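Local coordinates for protein SusD homolog (Bacteroides thetaiotaomicron, PDB 3EHM) that probably binds mucin O-glycans at the cell surface, as a SusD-family lipoprotein that helps a gut symbiont use host glycans, at residues K173-L178 with K202-L207. Residues are numbered along the deposited sequence; the frame is centred on the assembly and turned at random.
Sequences KSVELL and KLANSL
V175 packs against A204 and N205 where helix 160-178 lies beside helix 197-215. Both helices belong to the largely helical SusD-like fold, a family related to tetratricopeptide-repeat proteins. The contact is small and buried, and no hydrogen bond crosses it. V175 makes the close contacts from helix 160-178. Its CG2 meets the methyl CB of A204 at 3.6 Å, an apolar contact between two helix faces. The two CA atoms, V175 and A204, are 6.7 Å apart, a close approach that the small alanine permits. The valine has CG1 anti to the backbone N (chi1 172°), which leaves CG2 beside that N and directed at the second helix. The same CG2 also lies 3.5 Å from OD1 of N205, and CG1 is 3.9 Å from that oxygen. These are van der Waals contacts of methyl groups with an amide oxygen. The side chains of V175 and N205 cross at about a right angle. The other end of the amide is held by hydrogen bonds: ND2 of N205 donates to the backbone oxygens of N235 and G237, which fixes how the amide is turned. Helix 116-140 packs on both segments, with I127 on L178 and I131 on L203. S206 OG is hydrogen-bonded to N of I239. S206 also reaches back one turn: its N and OG bond to K202 O from opposite faces of the carbonyl plane, OG at 2.6 Å from K202 O.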
loop_
_atom_site.group_PDB
_atom_site.type_symbol
_atom_site.label_atom_id
_atom_site.label_comp_id
_atom_site.label_asym_id
_atom_site.label_seq_id
_atom_site.Cartn_x
_atom_site.Cartn_y
_atom_site.Cartn_z
ATOM N N LYS A 173 7.944 21.110 -7.031
ATOM C CA LYS A 173 8.025 21.757 -8.333
ATOM C C LYS A 173 6.691 21.629 -9.063
ATOM O O LYS A 173 6.204 22.592 -9.655
ATOM C CB LYS A 173 9.131 21.136 -9.182
ATOM C CG LYS A 173 9.256 21.778 -10.557
ATOM C CD LYS A 173 10.340 21.124 -11.397
ATOM C CE LYS A 173 10.397 21.755 -12.785
ATOM N NZ LYS A 173 11.434 21.114 -13.647
ATOM N N SER A 174 6.105 20.437 -9.023
ATOM C CA SER A 174 4.817 20.204 -9.669
ATOM C C SER A 174 3.748 21.117 -9.068
ATOM O O SER A 174 2.976 21.746 -9.790
ATOM C CB SER A 174 4.388 18.741 -9.502
ATOM O OG SER A 174 5.211 17.865 -10.254
ATOM N N VAL A 175 3.710 21.181 -7.742
ATOM C CA VAL A 175 2.740 22.007 -7.034
ATOM C C VAL A 175 2.899 23.489 -7.386
ATOM O O VAL A 175 1.923 24.180 -7.672
ATOM C CB VAL A 175 2.884 21.820 -5.509
ATOM C CG1 VAL A 175 2.016 22.828 -4.765
ATOM C CG2 VAL A 175 2.484 20.393 -5.130
ATOM N N GLU A 176 4.134 23.972 -7.367
ATOM C CA GLU A 176 4.394 25.365 -7.693
ATOM C C GLU A 176 3.823 25.745 -9.057
ATOM O O GLU A 176 3.222 26.807 -9.220
ATOM C CB GLU A 176 5.900 25.646 -7.686
ATOM C CG GLU A 176 6.294 26.735 -8.676
ATOM C CD GLU A 176 7.456 27.582 -8.205
ATOM O OE1 GLU A 176 7.765 27.554 -6.992
ATOM O OE2 GLU A 176 8.050 28.294 -9.049
ATOM N N LEU A 177 4.011 24.874 -10.039
ATOM C CA LEU A 177 3.522 25.156 -11.378
ATOM C C LEU A 177 2.014 25.011 -11.495
ATOM O O LEU A 177 1.343 25.893 -12.024
ATOM C CB LEU A 177 4.214 24.248 -12.395
ATOM C CG LEU A 177 3.858 24.513 -13.863
ATOM C CD1 LEU A 177 5.076 24.268 -14.738
ATOM C CD2 LEU A 177 2.700 23.636 -14.287
ATOM N N LEU A 178 1.481 23.900 -10.993
ATOM C CA LEU A 178 0.051 23.639 -11.072
ATOM C C LEU A 178 -0.787 24.638 -10.283
ATOM O O LEU A 178 -1.964 24.848 -10.583
ATOM C CB LEU A 178 -0.240 22.206 -10.612
ATOM C CG LEU A 178 0.408 21.137 -11.505
ATOM C CD1 LEU A 178 0.158 19.754 -10.944
ATOM C CD2 LEU A 178 -0.155 21.248 -12.916
ATOM N N LYS A 202 -3.723 18.866 -4.510
ATOM C CA LYS A 202 -3.980 18.287 -3.199
ATOM C C LYS A 202 -3.371 16.894 -3.118
ATOM O O LYS A 202 -2.811 16.517 -2.093
ATOM C CB LYS A 202 -5.482 18.219 -2.930
ATOM C CG LYS A 202 -6.131 19.590 -2.784
ATOM C CD LYS A 202 -7.599 19.464 -2.432
ATOM C CE LYS A 202 -8.205 20.828 -2.158
ATOM N NZ LYS A 202 -9.597 20.697 -1.657
ATOM N N LEU A 203 -3.478 16.129 -4.200
ATOM C CA LEU A 203 -2.910 14.789 -4.211
ATOM C C LEU A 203 -1.398 14.882 -4.075
ATOM O O LEU A 203 -0.789 14.114 -3.333
ATOM C CB LEU A 203 -3.279 14.052 -5.503
ATOM C CG LEU A 203 -2.547 12.726 -5.747
ATOM C CD1 LEU A 203 -2.769 11.775 -4.569
ATOM C CD2 LEU A 203 -3.043 12.104 -7.041
ATOM N N ALA A 204 -0.795 15.838 -4.779
ATOM C CA ALA A 204 0.653 16.030 -4.720
ATOM C C ALA A 204 1.127 16.384 -3.311
ATOM O O ALA A 204 2.137 15.862 -2.838
ATOM C CB ALA A 204 1.082 17.130 -5.704
ATOM N N ASN A 205 0.405 17.285 -2.647
ATOM C CA ASN A 205 0.767 17.691 -1.293
ATOM C C ASN A 205 0.506 16.572 -0.290
ATOM O O ASN A 205 1.183 16.475 0.731
ATOM C CB ASN A 205 -0.016 18.934 -0.861
ATOM C CG ASN A 205 0.465 20.197 -1.539
ATOM O OD1 ASN A 205 1.664 20.386 -1.757
ATOM N ND2 ASN A 205 -0.471 21.086 -1.855
ATOM N N SER A 206 -0.490 15.740 -0.574
ATOM C CA SER A 206 -0.819 14.631 0.316
ATOM C C SER A 206 0.300 13.600 0.238
ATOM O O SER A 206 0.685 12.996 1.244
ATOM C CB SER A 206 -2.152 14.002 -0.093
ATOM O OG SER A 206 -3.196 14.962 -0.036
ATOM N N LEU A 207 0.828 13.409 -0.967
ATOM C CA LEU A 207 1.917 12.464 -1.175
ATOM C C LEU A 207 3.151 13.024 -0.471
ATOM O O LEU A 207 3.933 12.278 0.122
ATOM C CB LEU A 207 2.196 12.287 -2.672
ATOM C CG LEU A 207 3.005 11.036 -3.029
ATOM C CD1 LEU A 207 2.155 9.798 -2.759
ATOM C CD2 LEU A 207 3.422 11.075 -4.497
#